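Local coordinates for protein glycosyl hydrolase BlGH5_18 (Bifidobacterium longum subsp. infantis, PDB 7LQX) that probably hydrolyses glycosidic bonds in N-glycans or their fragments, as a family 5 (subfamily 18) glycoside hydrolase of a gut bacterium, at residues Val209-Val220 with Asn374-Pro385; Val235-Tyr243 with His432-Val440. All blocks are in the same frame, centred on the assembly; numbering follows the deposited sequence.

Contact 1 (Val209-Val220 with Asn374-Pro385)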
loop_
_atom_site.group_PDB
_atom_site.type_symbol
_atom_site.label_atom_id
_atom_site.label_comp_id
_atom_site.label_asym_id
_atom_site.label_seq_id
_atom_site.Cartn_x
_atom_site.Cartn_y
_atom_site.Cartn_z
ATOM N N VAL A 209 20.110 3.006 -14.701
ATOM C CA VAL A 209 21.433 2.546 -14.289
ATOM C C VAL A 209 22.467 2.831 -15.371
ATOM O O VAL A 209 23.622 3.152 -15.066
ATOM C CB VAL A 209 21.394 1.057 -13.884
ATOM C CG1 VAL A 209 21.154 0.149 -15.079
ATOM C CG2 VAL A 209 22.676 0.669 -13.164
ATOM N N TRP A 210 22.071 2.748 -16.644
ATOM C CA TRP A 210 22.990 2.959 -17.757
ATOM C C TRP A 210 23.053 4.408 -18.204
ATOM O O TRP A 210 24.071 4.841 -18.750
ATOM C CB TRP A 210 22.593 2.092 -18.977
ATOM C CG TRP A 210 22.469 0.659 -18.601
ATOM C CD1 TRP A 210 21.322 -0.060 -18.523
ATOM C CD2 TRP A 210 23.522 -0.218 -18.178
ATOM N NE1 TRP A 210 21.588 -1.334 -18.085
ATOM C CE2 TRP A 210 22.931 -1.451 -17.859
ATOM C CE3 TRP A 210 24.902 -0.082 -18.047
ATOM C CZ2 TRP A 210 23.670 -2.538 -17.415
ATOM C CZ3 TRP A 210 25.633 -1.164 -17.599
ATOM C CH2 TRP A 210 25.015 -2.376 -17.295
ATOM N N TYR A 211 21.990 5.161 -17.995
ATOM C CA TYR A 211 21.789 6.400 -18.709
ATOM C C TYR A 211 21.754 7.643 -17.827
ATOM O O TYR A 211 21.796 8.753 -18.365
ATOM C CB TYR A 211 20.471 6.311 -19.493
ATOM C CG TYR A 211 20.414 5.298 -20.622
ATOM C CD1 TYR A 211 21.559 4.751 -21.191
ATOM C CD2 TYR A 211 19.186 4.916 -21.139
ATOM C CE1 TYR A 211 21.463 3.865 -22.250
ATOM C CE2 TYR A 211 19.090 4.036 -22.188
ATOM C CZ TYR A 211 20.229 3.514 -22.747
ATOM O OH TYR A 211 20.151 2.639 -23.814
ATOM N N LEU A 212 21.690 7.507 -16.508
ATOM C CA LEU A 212 21.527 8.659 -15.631
ATOM C C LEU A 212 22.784 8.924 -14.813
ATOM O O LEU A 212 23.185 8.090 -13.996
ATOM C CB LEU A 212 20.378 8.426 -14.657
ATOM C CG LEU A 212 18.977 8.436 -15.240
ATOM C CD1 LEU A 212 17.981 8.080 -14.145
ATOM C CD2 LEU A 212 18.664 9.795 -15.834
ATOM N N ASP A 213 23.371 10.102 -14.981
ATOM C CA ASP A 213 24.516 10.460 -14.159
ATOM C C ASP A 213 24.088 10.701 -12.720
ATOM O O ASP A 213 22.963 11.120 -12.445
ATOM C CB ASP A 213 25.209 11.690 -14.726
ATOM C CG ASP A 213 26.036 11.351 -15.931
ATOM O OD1 ASP A 213 27.003 10.568 -15.781
ATOM O OD2 ASP A 213 25.676 11.805 -17.032
ATOM N N HIS A 214 24.992 10.386 -11.797
ATOM C CA HIS A 214 24.810 10.590 -10.364
ATOM C C HIS A 214 23.717 9.716 -9.763
ATOM O O HIS A 214 23.297 9.956 -8.633
ATOM C CB HIS A 214 24.574 12.071 -10.038
ATOM C CG HIS A 214 25.579 12.986 -10.667
ATOM N ND1 HIS A 214 26.905 13.004 -10.289
ATOM C CD2 HIS A 214 25.458 13.895 -11.663
ATOM C CE1 HIS A 214 27.554 13.895 -11.016
ATOM N NE2 HIS A 214 26.700 14.449 -11.857
ATOM N N HIS A 215 23.267 8.719 -10.458
ATOM C CA HIS A 215 22.282 7.773 -9.954
ATOM C C HIS A 215 22.990 6.743 -9.066
ATOM O O HIS A 215 24.074 6.272 -9.405
ATOM C CB HIS A 215 21.629 7.097 -11.151
ATOM C CG HIS A 215 20.451 6.243 -10.826
ATOM N ND1 HIS A 215 19.300 6.738 -10.253
ATOM C CD2 HIS A 215 20.225 4.928 -11.052
ATOM C CE1 HIS A 215 18.423 5.760 -10.128
ATOM N NE2 HIS A 215 18.963 4.651 -10.590
ATOM N N PRO A 216 22.433 6.408 -7.898
ATOM C CA PRO A 216 23.191 5.571 -6.949
ATOM C C PRO A 216 23.334 4.120 -7.360
ATOM O O PRO A 216 24.211 3.438 -6.817
ATOM C CB PRO A 216 22.417 5.710 -5.631
ATOM C CG PRO A 216 21.055 6.086 -6.037
ATOM C CD PRO A 216 21.172 6.895 -7.309
ATOM N N PHE A 217 22.518 3.622 -8.281
ATOM C CA PHE A 217 22.747 2.318 -8.894
ATOM C C PHE A 217 23.589 2.548 -10.142
ATOM O O PHE A 217 23.303 3.463 -10.915
ATOM C CB PHE A 217 21.410 1.680 -9.245
ATOM C CG PHE A 217 20.670 1.150 -8.056
ATOM C CD1 PHE A 217 19.962 1.994 -7.208
ATOM C CD2 PHE A 217 20.681 -0.202 -7.785
ATOM C CE1 PHE A 217 19.295 1.482 -6.124
ATOM C CE2 PHE A 217 20.009 -0.713 -6.710
ATOM C CZ PHE A 217 19.325 0.127 -5.876
ATOM N N THR A 218 24.630 1.747 -10.326
ATOM C CA THR A 218 25.673 2.050 -11.295
ATOM C C THR A 218 25.918 0.921 -12.280
ATOM O O THR A 218 25.629 -0.245 -12.000
ATOM C CB THR A 218 27.004 2.305 -10.566
ATOM O OG1 THR A 218 27.412 1.063 -9.978
ATOM C CG2 THR A 218 26.868 3.378 -9.490
ATOM N N PRO A 219 26.502 1.241 -13.438
ATOM C CA PRO A 219 26.900 0.176 -14.379
ATOM C C PRO A 219 27.794 -0.891 -13.769
ATOM O O PRO A 219 27.616 -2.084 -14.058
ATOM C CB PRO A 219 27.616 0.961 -15.490
ATOM C CG PRO A 219 26.932 2.308 -15.465
ATOM C CD PRO A 219 26.687 2.587 -14.008
ATOM N N VAL A 220 28.768 -0.499 -12.948
ATOM C CA VAL A 220 29.655 -1.489 -12.345
ATOM C C VAL A 220 28.871 -2.471 -11.477
ATOM O O VAL A 220 29.112 -3.685 -11.521
ATOM C CB VAL A 220 30.800 -0.797 -11.578
ATOM C CG1 VAL A 220 31.525 -1.781 -10.672
ATOM C CG2 VAL A 220 31.771 -0.142 -12.566
ATOM N N ASN A 374 36.050 4.685 -10.027
ATOM C CA ASN A 374 35.291 3.494 -9.676
ATOM C C ASN A 374 34.964 2.625 -10.883
ATOM O O ASN A 374 34.345 1.566 -10.721
ATOM C CB ASN A 374 33.979 3.874 -8.978
ATOM C CG ASN A 374 34.187 4.795 -7.792
ATOM O OD1 ASN A 374 33.502 5.810 -7.653
ATOM N ND2 ASN A 374 35.130 4.446 -6.927
ATOM N N GLY A 375 35.329 3.053 -12.087
ATOM C CA GLY A 375 35.005 2.304 -13.282
ATOM C C GLY A 375 33.673 2.635 -13.917
ATOM O O GLY A 375 33.290 1.972 -14.888
ATOM N N ASN A 376 32.985 3.644 -13.435
ATOM C CA ASN A 376 31.727 4.079 -14.018
ATOM C C ASN A 376 31.959 5.236 -14.980
ATOM O O ASN A 376 32.951 5.962 -14.877
ATOM C CB ASN A 376 30.778 4.505 -12.898
ATOM C CG ASN A 376 30.280 3.323 -12.087
ATOM O OD1 ASN A 376 29.740 2.370 -12.641
ATOM N ND2 ASN A 376 30.506 3.361 -10.777
ATOM N N PRO A 377 31.070 5.433 -15.950
ATOM C CA PRO A 377 31.302 6.496 -16.933
ATOM C C PRO A 377 31.416 7.860 -16.274
ATOM O O PRO A 377 30.690 8.180 -15.332
ATOM C CB PRO A 377 30.061 6.421 -17.832
ATOM C CG PRO A 377 29.572 5.038 -17.685
ATOM C CD PRO A 377 29.822 4.695 -16.242
ATOM N N LEU A 378 32.333 8.675 -16.793
ATOM C CA LEU A 378 32.300 10.090 -16.458
ATOM C C LEU A 378 30.996 10.723 -16.917
ATOM O O LEU A 378 30.501 11.667 -16.291
ATOM C CB LEU A 378 33.458 10.814 -17.126
ATOM C CG LEU A 378 34.861 10.385 -16.714
ATOM C CD1 LEU A 378 35.904 11.134 -17.536
ATOM C CD2 LEU A 378 35.070 10.614 -15.233
ATOM N N ASN A 379 30.425 10.212 -18.007
ATOM C CA ASN A 379 29.234 10.793 -18.628
ATOM C C ASN A 379 28.300 9.646 -19.005
ATOM O O ASN A 379 28.327 9.144 -20.134
ATOM C CB ASN A 379 29.644 11.613 -19.841
ATOM C CG ASN A 379 28.543 12.492 -20.347
ATOM O OD1 ASN A 379 27.367 12.208 -20.155
ATOM N ND2 ASN A 379 28.918 13.575 -21.007
ATOM N N ARG A 380 27.470 9.221 -18.049
ATOM C CA ARG A 380 26.463 8.220 -18.374
ATOM C C ARG A 380 25.453 8.761 -19.376
ATOM O O ARG A 380 24.928 8.011 -20.205
ATOM C CB ARG A 380 25.736 7.749 -17.113
ATOM C CG ARG A 380 26.260 6.448 -16.572
ATOM C CD ARG A 380 25.401 5.911 -15.454
ATOM N NE ARG A 380 25.842 6.362 -14.143
ATOM C CZ ARG A 380 25.263 5.982 -13.010
ATOM N NH1 ARG A 380 24.233 5.151 -13.039
ATOM N NH2 ARG A 380 25.702 6.438 -11.853
ATOM N N GLY A 381 25.149 10.055 -19.304
ATOM C CA GLY A 381 24.148 10.612 -20.195
ATOM C C GLY A 381 24.499 10.410 -21.655
ATOM O O GLY A 381 23.622 10.165 -22.483
ATOM N N ALA A 382 25.785 10.495 -21.991
ATOM C CA ALA A 382 26.200 10.299 -23.374
ATOM C C ALA A 382 25.890 8.893 -23.875
ATOM O O ALA A 382 25.902 8.662 -25.088
ATOM C CB ALA A 382 27.697 10.562 -23.504
ATOM N N CYS A 383 25.621 7.952 -22.974
ATOM C CA CYS A 383 25.278 6.588 -23.351
ATOM C C CYS A 383 23.798 6.398 -23.652
ATOM O O CYS A 383 23.422 5.349 -24.185
ATOM C CB CYS A 383 25.690 5.622 -22.235
ATOM S SG CYS A 383 27.449 5.586 -21.918
ATOM N N GLY A 384 22.951 7.369 -23.336
ATOM C CA GLY A 384 21.533 7.221 -23.555
ATOM C C GLY A 384 21.084 7.687 -24.927
ATOM O O GLY A 384 21.853 8.252 -25.707
ATOM N N PRO A 385 19.800 7.493 -25.223
ATOM C CA PRO A 385 19.280 7.849 -26.552
ATOM C C PRO A 385 19.520 9.314 -26.896
ATOM O O PRO A 385 19.155 10.217 -26.141
ATOM C CB PRO A 385 17.783 7.526 -26.436
ATOM C CG PRO A 385 17.710 6.459 -25.397
ATOM C CD PRO A 385 18.791 6.799 -24.396
HETATM O O HOH W 1 27.306 8.648 -10.926
HETATM O O HOH W 2 29.703 1.492 -8.547
#
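Arg380 is the bump that fills a hollow here, burying more area than any other residue of the contact: its side chain enters a cup of backbone carbonyls formed by the end of helix 208-211 and the loop after it. The chain bends at chi3 (-91°), which turns the guanidinium into the cup. NH1 bonds Val209 O at 2.9 Å, approaching from above that carbonyl's plane, and also Phe217 O, while NH2 bonds a lone pair of His215 O at an N-H...O angle of 158°. Leu212 O sits over the centre of one guanidinium face, too poorly angled to bond, and Pro219 CD covers the opposite face near the rim. Water 1 extends the edge, accepting from NH2 and, weakly, from His214 N. At the mouth of the cup Asp213 reaches the other way past Arg380, the carboxylate and guanidinium planes 76° apart, and takes two backbone N-H groups: Arg380 N to OD1 at 2.7 Å, on the syn side, and Gly381 N to OD2 from above the carboxylate plane. The cup lies on the connection from strand 200-202 to strand 229-233 of the (beta/alpha)8 barrel, the fold of family 5; the plug comes from the domain after it, between strand 365-369 and helix 388-399. Two further fits flank it. At the helix end, one face of the Tyr211 ring is covered in CH-pi contacts by Gly384 CA, 3.6 Å from the ring centroid, and by Pro385 CD. Near the other end, Asn376 OD1 receives Val220 N at 3.0 Å, in the plane of the amide carbonyl, and touches Val220 CG2; water 2 joins its ND2 to Thr218 OG1. Between these fits Pro219 CG and Pro377 CD meet tip to tip at 3.8 Å.

Contact 2 (Val235-Tyr243 with His432-Val440); sequences VFNGTAQGY and HGAKYYTAV
Tyr436 and Tyr243 form a T-shaped (edge-to-face) pair where the last helix of the modelled chain, weakly bonded and near 435-439, packs on the loop and helix 239-243 that follow barrel strand 229-233. The aromatic evidence is clear: centroids lie 5.1 Å apart with planes at 87°, and the CE2 edge of Tyr436 points at the face of Tyr243, whose OH is held by Glu391. A CH-pi contact adds to it, since Gly242 CA stands over the centre of the Tyr436 ring, 8° off its normal, while Lys435 CG covers the opposite face.

Polar contact between the segments comes through CA-H...O approaches: Tyr437 CA to Asn237 O at 3.3 Å, with 157° at the hydrogen, and Gly238 CA to Tyr436 O. Within 235-243, Asn237 OD1 accepts from Thr239 N in an Asx turn and from Thr239 OG1 on a lone pair, two bonds that hold the turn leading into helix 239-243. Asp207 anchors both Asn237 ND2 and Tyr437 OH.

Van der Waals contact is made by Val440, whose CG2, beside its own backbone N, presses on Gly238 CA at 3.5 Å and touches Gln241 NE2, itself bonded to Phe236 O at 2.9 Å.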
loop_
_atom_site.group_PDB
_atom_site.type_symbol
_atom_site.label_atom_id
_atom_site.label_comp_id
_atom_site.label_asym_id
_atom_site.label_seq_id
_atom_site.Cartn_x
_atom_site.Cartn_y
_atom_site.Cartn_z
ATOM N N VAL A 235 11.932 0.772 -25.705
ATOM C CA VAL A 235 12.192 1.788 -26.723
ATOM C C VAL A 235 11.307 3.017 -26.597
ATOM O O VAL A 235 11.486 3.966 -27.372
ATOM C CB VAL A 235 12.141 1.199 -28.149
ATOM C CG1 VAL A 235 13.283 0.204 -28.347
ATOM C CG2 VAL A 235 10.787 0.552 -28.443
ATOM N N PHE A 236 10.373 3.044 -25.641
ATOM C CA PHE A 236 9.681 4.288 -25.317
ATOM C C PHE A 236 10.554 5.270 -24.538
ATOM O O PHE A 236 10.082 6.356 -24.177
ATOM C CB PHE A 236 8.371 4.032 -24.560
ATOM C CG PHE A 236 8.516 3.262 -23.270
ATOM C CD1 PHE A 236 9.315 3.722 -22.233
ATOM C CD2 PHE A 236 7.810 2.090 -23.083
ATOM C CE1 PHE A 236 9.417 3.010 -21.051
ATOM C CE2 PHE A 236 7.901 1.384 -21.898
ATOM C CZ PHE A 236 8.696 1.846 -20.885
ATOM N N ASN A 237 11.811 4.927 -24.284
ATOM C CA ASN A 237 12.721 5.772 -23.529
ATOM C C ASN A 237 13.338 6.893 -24.348
ATOM O O ASN A 237 14.348 7.468 -23.920
ATOM C CB ASN A 237 13.847 4.914 -22.943
ATOM C CG ASN A 237 14.772 4.340 -24.009
ATOM O OD1 ASN A 237 14.609 4.577 -25.204
ATOM N ND2 ASN A 237 15.764 3.580 -23.561
ATOM N N GLY A 238 12.769 7.216 -25.505
ATOM C CA GLY A 238 13.309 8.217 -26.391
ATOM C C GLY A 238 13.889 7.647 -27.662
ATOM O O GLY A 238 14.105 8.395 -28.621
ATOM N N THR A 239 14.152 6.342 -27.698
ATOM C CA THR A 239 14.766 5.755 -28.880
ATOM C C THR A 239 13.793 5.755 -30.052
ATOM O O THR A 239 14.121 6.236 -31.141
ATOM C CB THR A 239 15.257 4.344 -28.567
ATOM O OG1 THR A 239 16.208 4.402 -27.499
ATOM C CG2 THR A 239 15.920 3.747 -29.774
ATOM N N ALA A 240 12.587 5.224 -29.854
ATOM C CA ALA A 240 11.607 5.250 -30.934
ATOM C C ALA A 240 11.237 6.679 -31.302
ATOM O O ALA A 240 11.095 7.008 -32.485
ATOM C CB ALA A 240 10.362 4.460 -30.547
ATOM N N GLN A 241 11.082 7.547 -30.302
ATOM C CA GLN A 241 10.666 8.915 -30.581
ATOM C C GLN A 241 11.739 9.677 -31.350
ATOM O O GLN A 241 11.431 10.412 -32.298
ATOM C CB GLN A 241 10.349 9.641 -29.276
ATOM C CG GLN A 241 9.220 9.025 -28.467
ATOM C CD GLN A 241 9.704 8.109 -27.365
ATOM O OE1 GLN A 241 10.629 7.322 -27.551
ATOM N NE2 GLN A 241 9.076 8.201 -26.208
ATOM N N GLY A 242 12.998 9.532 -30.944
ATOM C CA GLY A 242 14.058 10.334 -31.527
ATOM C C GLY A 242 14.550 9.828 -32.863
ATOM O O GLY A 242 14.929 10.627 -33.726
ATOM N N TYR A 243 14.568 8.506 -33.057
ATOM C CA TYR A 243 15.068 7.918 -34.291
ATOM C C TYR A 243 13.976 7.379 -35.197
ATOM O O TYR A 243 14.222 7.220 -36.398
ATOM C CB TYR A 243 16.071 6.797 -33.988
ATOM C CG TYR A 243 17.214 7.305 -33.167
ATOM C CD1 TYR A 243 18.244 8.020 -33.753
ATOM C CD2 TYR A 243 17.246 7.111 -31.797
ATOM C CE1 TYR A 243 19.280 8.514 -33.005
ATOM C CE2 TYR A 243 18.281 7.600 -31.045
ATOM C CZ TYR A 243 19.287 8.308 -31.651
ATOM O OH TYR A 243 20.308 8.789 -30.877
ATOM N N HIS A 432 28.225 14.480 -25.685
ATOM C CA HIS A 432 26.994 15.202 -25.402
ATOM C C HIS A 432 25.957 14.218 -24.881
ATOM O O HIS A 432 26.030 13.009 -25.130
ATOM C CB HIS A 432 26.465 15.984 -26.609
ATOM C CG HIS A 432 26.150 15.140 -27.800
ATOM N ND1 HIS A 432 24.990 14.404 -27.908
ATOM C CD2 HIS A 432 26.840 14.922 -28.942
ATOM C CE1 HIS A 432 24.979 13.768 -29.067
ATOM N NE2 HIS A 432 26.094 14.060 -29.710
ATOM N N GLY A 433 24.969 14.762 -24.173
ATOM C CA GLY A 433 24.034 13.963 -23.415
ATOM C C GLY A 433 22.916 13.374 -24.246
ATOM O O GLY A 433 22.821 13.557 -25.458
ATOM N N ALA A 434 22.031 12.665 -23.544
ATOM C CA ALA A 434 20.982 11.852 -24.161
ATOM C C ALA A 434 19.754 12.716 -24.421
ATOM O O ALA A 434 18.756 12.680 -23.699
ATOM C CB ALA A 434 20.647 10.677 -23.251
ATOM N N LYS A 435 19.819 13.478 -25.512
ATOM C CA LYS A 435 18.794 14.486 -25.751
ATOM C C LYS A 435 17.401 13.892 -25.921
ATOM O O LYS A 435 16.410 14.578 -25.646
ATOM C CB LYS A 435 19.162 15.331 -26.966
ATOM C CG LYS A 435 19.467 14.535 -28.211
ATOM C CD LYS A 435 19.713 15.462 -29.394
ATOM C CE LYS A 435 20.341 14.725 -30.560
ATOM N NZ LYS A 435 21.760 14.387 -30.273
ATOM N N TYR A 436 17.282 12.646 -26.381
ATOM C CA TYR A 436 15.963 12.053 -26.571
ATOM C C TYR A 436 15.450 11.333 -25.331
ATOM O O TYR A 436 14.239 11.147 -25.188
ATOM C CB TYR A 436 15.979 11.064 -27.736
ATOM C CG TYR A 436 16.438 11.654 -29.049
ATOM C CD1 TYR A 436 15.983 12.896 -29.482
ATOM C CD2 TYR A 436 17.335 10.969 -29.857
ATOM C CE1 TYR A 436 16.409 13.433 -30.695
ATOM C CE2 TYR A 436 17.762 11.495 -31.064
ATOM C CZ TYR A 436 17.306 12.726 -31.475
ATOM O OH TYR A 436 17.751 13.226 -32.676
ATOM N N TYR A 437 16.341 10.898 -24.450
ATOM C CA TYR A 437 15.923 10.307 -23.189
ATOM C C TYR A 437 15.320 11.369 -22.294
ATOM O O TYR A 437 14.246 11.178 -21.714
ATOM C CB TYR A 437 17.170 9.748 -22.522
ATOM C CG TYR A 437 17.008 8.866 -21.319
ATOM C CD1 TYR A 437 16.414 7.618 -21.418
ATOM C CD2 TYR A 437 17.547 9.242 -20.098
ATOM C CE1 TYR A 437 16.321 6.789 -20.324
ATOM C CE2 TYR A 437 17.465 8.422 -19.002
ATOM C CZ TYR A 437 16.858 7.195 -19.117
ATOM O OH TYR A 437 16.792 6.365 -18.023
ATOM N N THR A 438 16.020 12.496 -22.164
ATOM C CA THR A 438 15.595 13.571 -21.284
ATOM C C THR A 438 14.332 14.238 -21.798
ATOM O O THR A 438 13.506 14.693 -20.999
ATOM C CB THR A 438 16.733 14.582 -21.178
ATOM O OG1 THR A 438 17.032 15.104 -22.480
ATOM C CG2 THR A 438 17.984 13.916 -20.630
ATOM N N ALA A 439 14.163 14.300 -23.120
ATOM C CA ALA A 439 12.934 14.843 -23.683
ATOM C C ALA A 439 11.728 14.002 -23.291
ATOM O O ALA A 439 10.607 14.519 -23.223
ATOM C CB ALA A 439 13.050 14.927 -25.205
ATOM N N VAL A 440 11.932 12.713 -23.032
ATOM C CA VAL A 440 10.849 11.842 -22.590
ATOM C C VAL A 440 10.392 12.250 -21.192
ATOM O O VAL A 440 9.208 12.502 -20.965
ATOM C CB VAL A 440 11.260 10.362 -22.630
ATOM C CG1 VAL A 440 10.279 9.521 -21.824
ATOM C CG2 VAL A 440 11.312 9.882 -24.060
#

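From the N terminus the chain passes five barrel strands before 209-220 and a sixth, 229-233, before reaching 235-243; the last two, 272-277 and 306-312, follow, so all eight are complete before either partner segment arrives. Contact 1 closes its loop when 374-385 comes after the barrel; contact 2 closes a longer one at 432-440, the modelled C terminus. The segments alternate, so the two loops cross rather than nest. They meet at Pro385, whose O probably accepts a hydrogen bond from Tyr436 N, and Tyr211 and Tyr437 pair edge-to-face. Together they tie the barrel to the loop after the first strand, 365-369, of the C-terminal domain and to its last modelled residues.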